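Side-chain contacts in hypothetical protein, haloacid dehalogenase-like hydrolase (Bacillus subtilis, PDB 1NRW), which catalyses in vitro the magnesium-dependent removal of phosphate from phosphorylated five- and six-carbon sugars and from nucleoside monophosphates, and more weakly from flavin mononucleotide: residues Leu30-Ala33 against Gln34-Ile38; Ile72-Pro75 against Glu76-Tyr80; Glu209-Ser212 against Arg213-Lys217. All coordinates share one frame; numbering follows the deposited sequence.

In the fold
All three contacts are local, and they follow one another along the chain without touching. Interaction 1 ends helix 24-35 at the surface of the domain with the eight-stranded sheet; polar side chains reach along the helix outside, while Leu30 and Ala33 face strand 39-43. Interaction 2 is the hairpin of strands 71-73 and 79-82 at one margin of that same sheet, tied by a buried aspartate. Interaction 3 leaves the second, six-stranded sheet and leads into helix 217-227, nearest of the three to the centre of the chain; there a serine hydroxyl and main-chain groups hold the turn, while Lys217 reaches a bound phosphate.

Interaction 1: Leu30-Ala33 against Gln34-Ile38; sequences LRQA and QRDGI
Two donors grip the carbonyl O of Ala33: Ile38 N at 2.9 Å and Asp36 N more weakly at 3.1 Å. The same Asp36 N makes the last regular helical bond, to Gln32 O, so it is shared between two carbonyls. Gly37, at positive phi, turns the chain back, and its N bonds to Gln34 O. Ile38 CB is thereby brought within 4.3 Å of Ala33 CB, an apolar contact closing the turn.

Outside the helix Gln32 links two later side chains with its one amide. Its CG lies anti to the backbone N (chi1 -179°) and the chain bends at chi2, which carries the amide along the helix toward its C-terminal end. Gln32 OE1 takes a bond from Arg35 NH1 at 2.7 Å; it lies in the guanidinium plane, while NH1 stands well above the plane of the amide. On the other side Gln32 NE2 gives a weak bond to Asp36 OD1 at 3.0 Å. The carbonyl O of Arg31 sits over the centre of one guanidinium face of Arg35. Were Gln32 an alanine, the Arg35 guanidinium would probably be freer to swing and Asp36 would lose its weak amide partner.

On another flank, one water gives a hydrogen bond to Gln34 OE1 and takes a weak one from Arg31 NH1; Arg31 also forms a salt bridge with Glu27, and Gln34 NE2 bonds to Lys61 O. The two backbone bonds round Gly37 make a Schellman motif, the C-terminal cap of helix 24-35 before the chain enters strand 39-43.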
loop_
_atom_site.group_PDB
_atom_site.type_symbol
_atom_site.label_atom_id
_atom_site.label_comp_id
_atom_site.label_asym_id
_atom_site.label_seq_id
_atom_site.Cartn_x
_atom_site.Cartn_y
_atom_site.Cartn_z
ATOM N N LEU A 30 5.288 7.425 16.590
ATOM C CA LEU A 30 4.206 8.077 15.849
ATOM C C LEU A 30 3.512 9.132 16.702
ATOM O O LEU A 30 3.258 10.250 16.246
ATOM C CB LEU A 30 3.154 7.061 15.388
ATOM C CG LEU A 30 3.444 6.153 14.194
ATOM C CD1 LEU A 30 2.197 5.334 13.872
ATOM C CD2 LEU A 30 3.844 6.989 12.996
ATOM N N ARG A 31 3.189 8.768 17.937
ATOM C CA ARG A 31 2.523 9.693 18.843
ATOM C C ARG A 31 3.421 10.876 19.183
ATOM O O ARG A 31 2.937 11.997 19.336
ATOM C CB ARG A 31 2.094 8.969 20.118
ATOM C CG ARG A 31 1.024 7.915 19.871
ATOM C CD ARG A 31 0.624 7.201 21.148
ATOM N NE ARG A 31 -0.414 6.202 20.898
ATOM C CZ ARG A 31 -1.660 6.487 20.529
ATOM N NH1 ARG A 31 -2.042 7.750 20.363
ATOM N NH2 ARG A 31 -2.527 5.505 20.319
ATOM N N GLN A 32 4.724 10.637 19.289
ATOM C CA GLN A 32 5.652 11.724 19.607
ATOM C C GLN A 32 5.699 12.712 18.451
ATOM O O GLN A 32 5.747 13.925 18.656
ATOM C CB GLN A 32 7.058 11.183 19.881
ATOM C CG GLN A 32 8.074 12.272 20.242
ATOM C CD GLN A 32 7.595 13.157 21.380
ATOM O OE1 GLN A 32 7.153 12.660 22.418
ATOM N NE2 GLN A 32 7.687 14.474 21.196
ATOM N N ALA A 33 5.689 12.184 17.232
ATOM C CA ALA A 33 5.713 13.017 16.042
ATOM C C ALA A 33 4.464 13.892 16.008
ATOM O O ALA A 33 4.539 15.079 15.703
ATOM C CB ALA A 33 5.783 12.145 14.788
ATOM N N GLN A 34 3.314 13.309 16.332
ATOM C CA GLN A 34 2.075 14.076 16.326
ATOM C C GLN A 34 2.113 15.105 17.446
ATOM O O GLN A 34 1.578 16.210 17.318
ATOM C CB GLN A 34 0.872 13.140 16.478
ATOM C CG GLN A 34 0.753 12.150 15.329
ATOM C CD GLN A 34 -0.470 11.263 15.432
ATOM O OE1 GLN A 34 -0.702 10.631 16.458
ATOM N NE2 GLN A 34 -1.256 11.211 14.363
ATOM N N ARG A 35 2.780 14.736 18.534
ATOM C CA ARG A 35 2.941 15.598 19.696
ATOM C C ARG A 35 3.811 16.801 19.320
ATOM O O ARG A 35 3.603 17.906 19.822
ATOM C CB ARG A 35 3.593 14.792 20.821
ATOM C CG ARG A 35 3.691 15.482 22.158
ATOM C CD ARG A 35 4.147 14.478 23.207
ATOM N NE ARG A 35 3.168 13.408 23.387
ATOM C CZ ARG A 35 3.470 12.114 23.434
ATOM N NH1 ARG A 35 4.730 11.717 23.308
ATOM N NH2 ARG A 35 2.512 11.213 23.607
ATOM N N ASP A 36 4.783 16.582 18.434
ATOM C CA ASP A 36 5.668 17.656 17.981
ATOM C C ASP A 36 4.989 18.528 16.929
ATOM O O ASP A 36 5.599 19.457 16.404
ATOM C CB ASP A 36 6.958 17.100 17.372
ATOM C CG ASP A 36 7.908 16.541 18.409
ATOM O OD1 ASP A 36 7.879 17.015 19.564
ATOM O OD2 ASP A 36 8.701 15.638 18.059
ATOM N N GLY A 37 3.737 18.221 16.610
ATOM C CA GLY A 37 3.021 19.002 15.614
ATOM C C GLY A 37 3.281 18.575 14.179
ATOM O O GLY A 37 2.976 19.312 13.236
ATOM N N ILE A 38 3.845 17.384 14.003
ATOM C CA ILE A 38 4.131 16.865 12.670
ATOM C C ILE A 38 2.920 16.094 12.147
ATOM O O ILE A 38 2.326 15.297 12.869
ATOM C CB ILE A 38 5.356 15.909 12.689
ATOM C CG1 ILE A 38 6.604 16.664 13.151
ATOM C CG2 ILE A 38 5.578 15.310 11.303
ATOM C CD1 ILE A 38 7.829 15.777 13.340
HETATM O O HOH W 1 -1.104 10.563 19.279
#

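Interaction 2: Ile72-Pro75 against Glu76-Tyr80; sequences IHDP and EGRLY
A beta hairpin joins strands 71-73 and 79-82 through a type I turn from Asp74 to Gly77, with Asp74 at its hub. The turn closes with Gly77 N on Asp74 O at 2.9 Å. Asp74 CG stands between its own backbone N and carbonyl carbon (chi1 78°), which swings the carboxylate over the turn. There Asp74 OD1 accepts Arg78 N at 2.8 Å, from above the carboxylate plane, and Glu76 N weakly. Asp74 OD2 forms a salt bridge with Arg78 NH1 at 2.8 Å, met on its syn side and in the guanidinium plane, though the two flat groups stand almost perpendicular, 84° apart. A water also donates to OD2 and bridges it to Tyr80 OH; main chain, arginine and water together probably compensate the charge of this buried carboxylate.

Beyond the turn, Asp74 N bonds to Arg78 O, and Tyr80 N to Ile72 O at 2.8 Å. Between these bonds His73 and Leu79 form a non-hydrogen-bonded pair; Leu79 CD1 lies over one face of the His73 ring, displaced toward the rim and 3.9 Å from the centroid, a CH-pi contact. At the ring edge His73 CD2 meets Gly77 O at 3.3 Å.

The His73 ring also stacks with His48, and Tyr80 meets Trp63 edge-to-face. Strand 79-82 is the outermost at this side of the sheet, strand 71-73 lies between it and strand 63-66, and Ile72 and Tyr80 touch helix 217-227.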
loop_
_atom_site.group_PDB
_atom_site.type_symbol
_atom_site.label_atom_id
_atom_site.label_comp_id
_atom_site.label_asym_id
_atom_site.label_seq_id
_atom_site.Cartn_x
_atom_site.Cartn_y
_atom_site.Cartn_z
ATOM N N ILE A 72 -7.652 9.201 -0.005
ATOM C CA ILE A 72 -7.066 9.921 1.124
ATOM C C ILE A 72 -8.127 10.227 2.181
ATOM O O ILE A 72 -9.203 10.739 1.858
ATOM C CB ILE A 72 -6.443 11.272 0.697
ATOM C CG1 ILE A 72 -5.407 11.063 -0.408
ATOM C CG2 ILE A 72 -5.824 11.955 1.910
ATOM C CD1 ILE A 72 -4.743 12.354 -0.875
ATOM N N HIS A 73 -7.817 9.904 3.438
ATOM C CA HIS A 73 -8.702 10.169 4.574
ATOM C C HIS A 73 -7.881 10.895 5.639
ATOM O O HIS A 73 -6.656 10.720 5.715
ATOM C CB HIS A 73 -9.238 8.871 5.205
ATOM C CG HIS A 73 -10.345 8.215 4.440
ATOM N ND1 HIS A 73 -10.121 7.308 3.426
ATOM C CD2 HIS A 73 -11.691 8.306 4.571
ATOM C CE1 HIS A 73 -11.279 6.865 2.970
ATOM N NE2 HIS A 73 -12.248 7.454 3.648
ATOM N N ASP A 74 -8.541 11.706 6.461
ATOM C CA ASP A 74 -7.829 12.397 7.522
ATOM C C ASP A 74 -7.850 11.505 8.767
ATOM O O ASP A 74 -8.430 10.415 8.739
ATOM C CB ASP A 74 -8.429 13.795 7.784
ATOM C CG ASP A 74 -9.711 13.775 8.598
ATOM O OD1 ASP A 74 -10.174 12.698 9.035
ATOM O OD2 ASP A 74 -10.259 14.885 8.809
ATOM N N PRO A 75 -7.211 11.942 9.864
ATOM C CA PRO A 75 -7.164 11.151 11.102
ATOM C C PRO A 75 -8.501 10.661 11.661
ATOM O O PRO A 75 -8.575 9.577 12.243
ATOM C CB PRO A 75 -6.438 12.081 12.068
ATOM C CG PRO A 75 -5.489 12.801 11.169
ATOM C CD PRO A 75 -6.387 13.156 10.001
ATOM N N GLU A 76 -9.550 11.455 11.489
ATOM C CA GLU A 76 -10.867 11.086 11.988
ATOM C C GLU A 76 -11.701 10.329 10.962
ATOM O O GLU A 76 -12.874 10.038 11.202
ATOM C CB GLU A 76 -11.629 12.331 12.452
ATOM C CG GLU A 76 -11.061 12.977 13.701
ATOM C CD GLU A 76 -10.987 12.013 14.872
ATOM O OE1 GLU A 76 -12.006 11.355 15.171
ATOM O OE2 GLU A 76 -9.909 11.914 15.496
ATOM N N GLY A 77 -11.101 10.017 9.816
ATOM C CA GLY A 77 -11.823 9.279 8.796
ATOM C C GLY A 77 -12.602 10.114 7.795
ATOM O O GLY A 77 -13.423 9.576 7.050
ATOM N N ARG A 78 -12.373 11.425 7.778
ATOM C CA ARG A 78 -13.065 12.277 6.813
ATOM C C ARG A 78 -12.405 12.066 5.461
ATOM O O ARG A 78 -11.177 12.023 5.360
ATOM C CB ARG A 78 -12.949 13.752 7.191
ATOM C CG ARG A 78 -13.473 14.095 8.566
ATOM C CD ARG A 78 -13.545 15.606 8.745
ATOM N NE ARG A 78 -13.935 15.972 10.103
ATOM C CZ ARG A 78 -13.111 15.936 11.146
ATOM N NH1 ARG A 78 -11.849 15.555 10.981
ATOM N NH2 ARG A 78 -13.551 16.274 12.352
ATOM N N LEU A 79 -13.221 11.938 4.423
ATOM C CA LEU A 79 -12.712 11.723 3.077
ATOM C C LEU A 79 -12.145 13.004 2.467
ATOM O O LEU A 79 -12.788 14.053 2.508
ATOM C CB LEU A 79 -13.832 11.191 2.181
ATOM C CG LEU A 79 -13.395 10.886 0.748
ATOM C CD1 LEU A 79 -12.477 9.661 0.746
ATOM C CD2 LEU A 79 -14.617 10.632 -0.117
ATOM N N TYR A 80 -10.940 12.915 1.905
ATOM C CA TYR A 80 -10.302 14.062 1.270
ATOM C C TYR A 80 -10.169 13.874 -0.234
ATOM O O TYR A 80 -10.045 14.846 -0.972
ATOM C CB TYR A 80 -8.907 14.309 1.862
ATOM C CG TYR A 80 -8.875 15.344 2.964
ATOM C CD1 TYR A 80 -9.541 15.133 4.173
ATOM C CD2 TYR A 80 -8.192 16.550 2.789
ATOM C CE1 TYR A 80 -9.529 16.106 5.180
ATOM C CE2 TYR A 80 -8.175 17.523 3.783
ATOM C CZ TYR A 80 -8.843 17.295 4.972
ATOM O OH TYR A 80 -8.821 18.265 5.948
HETATM O O HOH W 2 -9.528 17.469 8.397
#

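Interaction 3: Glu209-Ser212 against Arg213-Lys217; sequences ELSS and RKASK. With PO4 (phosphate ion), chain B.
Lys217 NZ gives a hydrogen bond at 2.8 Å to O2 of a phosphate ion, probably from the crystallisation liquor. Its chain is fully extended beyond CG, and CG is anti to the carbonyl carbon (chi1 -70°), which stretches the amine from the start of helix 217-227 to the anion. Thr44, Gly45, Asn243 and the backbone N of Asp12 also bond to this phosphate, while the amine forms salt bridges with Asp10 and Asp244 and bonds to Ser43 O, partners that hold it in place. Asp10, by similarity the nucleophile, and Asp12 also bind the calcium ion here, so the lysine stands in the active site characteristic of haloacid dehalogenase-like phosphatases.

Just ahead of it, Ser216 is the N-cap of the helix, its OG capping a backbone N in the first turn. The chain reaches that cap through a type I turn from Ser212 to Ala215, closed by Ala215 N on Ser212 O at 2.8 Å. A second tie spans the same turn: Ser211 OG donates to Ala215 O at 2.7 Å. Ser211 holds OG between its backbone N and carbonyl carbon (chi1 53°), aiming it across the turn, where Asn68 ND2 also bonds to it. Ala215 CB packs 3.8 Å from Ser211 OG.

Farther out, one water joins Ser212 OG to Lys214 N, lying 2.9 Å from Lys214 N, whose hydrogen it accepts.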
loop_
_atom_site.group_PDB
_atom_site.type_symbol
_atom_site.label_atom_id
_atom_site.label_comp_id
_atom_site.label_asym_id
_atom_site.label_seq_id
_atom_site.Cartn_x
_atom_site.Cartn_y
_atom_site.Cartn_z
ATOM N N GLU A 209 0.234 -3.841 -9.248
ATOM C CA GLU A 209 -0.987 -3.112 -8.936
ATOM C C GLU A 209 -1.225 -2.043 -9.984
ATOM O O GLU A 209 -0.285 -1.419 -10.475
ATOM C CB GLU A 209 -0.883 -2.462 -7.549
ATOM C CG GLU A 209 -0.794 -3.458 -6.383
ATOM C CD GLU A 209 -0.628 -2.772 -5.031
ATOM O OE1 GLU A 209 -0.994 -1.579 -4.906
ATOM O OE2 GLU A 209 -0.144 -3.431 -4.084
ATOM N N LEU A 210 -2.492 -1.839 -10.318
ATOM C CA LEU A 210 -2.877 -0.846 -11.305
ATOM C C LEU A 210 -3.906 0.122 -10.737
ATOM O O LEU A 210 -4.951 -0.291 -10.235
ATOM C CB LEU A 210 -3.464 -1.540 -12.539
ATOM C CG LEU A 210 -2.492 -2.380 -13.370
ATOM C CD1 LEU A 210 -3.273 -3.299 -14.301
ATOM C CD2 LEU A 210 -1.569 -1.465 -14.161
ATOM N N SER A 211 -3.598 1.412 -10.808
ATOM C CA SER A 211 -4.516 2.445 -10.346
ATOM C C SER A 211 -4.528 3.500 -11.448
ATOM O O SER A 211 -3.810 3.359 -12.442
ATOM C CB SER A 211 -4.037 3.040 -9.017
ATOM O OG SER A 211 -2.696 3.479 -9.107
ATOM N N SER A 212 -5.337 4.541 -11.293
ATOM C CA SER A 212 -5.392 5.573 -12.321
ATOM C C SER A 212 -4.073 6.341 -12.391
ATOM O O SER A 212 -3.286 6.335 -11.443
ATOM C CB SER A 212 -6.546 6.534 -12.050
ATOM O OG SER A 212 -6.797 7.337 -13.193
ATOM N N ARG A 213 -3.836 7.002 -13.522
ATOM C CA ARG A 213 -2.608 7.763 -13.722
ATOM C C ARG A 213 -2.291 8.730 -12.586
ATOM O O ARG A 213 -1.134 8.875 -12.198
ATOM C CB ARG A 213 -2.682 8.545 -15.040
ATOM C CG ARG A 213 -1.420 9.339 -15.357
ATOM C CD ARG A 213 -0.199 8.427 -15.422
ATOM N NE ARG A 213 1.036 9.164 -15.674
ATOM C CZ ARG A 213 1.303 9.823 -16.797
ATOM N NH1 ARG A 213 0.421 9.841 -17.789
ATOM N NH2 ARG A 213 2.454 10.470 -16.929
ATOM N N LYS A 214 -3.314 9.397 -12.060
ATOM C CA LYS A 214 -3.114 10.359 -10.984
ATOM C C LYS A 214 -3.150 9.743 -9.594
ATOM O O LYS A 214 -3.121 10.459 -8.597
ATOM C CB LYS A 214 -4.148 11.482 -11.065
ATOM C CG LYS A 214 -3.998 12.374 -12.290
ATOM C CD LYS A 214 -4.940 13.570 -12.196
ATOM C CE LYS A 214 -4.855 14.450 -13.434
ATOM N NZ LYS A 214 -5.280 13.711 -14.657
ATOM N N ALA A 215 -3.214 8.416 -9.531
ATOM C CA ALA A 215 -3.231 7.728 -8.246
ATOM C C ALA A 215 -1.919 6.981 -8.001
ATOM O O ALA A 215 -1.696 5.904 -8.548
ATOM C CB ALA A 215 -4.406 6.747 -8.185
ATOM N N SER A 216 -1.043 7.577 -7.201
ATOM C CA SER A 216 0.225 6.951 -6.837
ATOM C C SER A 216 0.543 7.479 -5.442
ATOM O O SER A 216 0.018 8.520 -5.034
ATOM C CB SER A 216 1.345 7.313 -7.826
ATOM O OG SER A 216 1.759 8.667 -7.710
ATOM N N LYS A 217 1.378 6.770 -4.689
ATOM C CA LYS A 217 1.686 7.238 -3.347
ATOM C C LYS A 217 2.340 8.615 -3.389
ATOM O O LYS A 217 2.067 9.457 -2.539
ATOM C CB LYS A 217 2.585 6.234 -2.616
ATOM C CG LYS A 217 1.861 4.936 -2.266
ATOM C CD LYS A 217 2.689 4.060 -1.332
ATOM C CE LYS A 217 1.958 2.760 -1.001
ATOM N NZ LYS A 217 2.724 1.953 -0.010
HETATM P P PO4 B . 1.971 -1.657 1.219
HETATM O O1 PO4 B . 3.395 -1.448 1.543
HETATM O O2 PO4 B . 1.522 -0.601 0.276
HETATM O O3 PO4 B . 1.805 -2.991 0.592
HETATM O O4 PO4 B . 1.175 -1.583 2.466
HETATM O O HOH W 3 -6.106 9.720 -12.825
#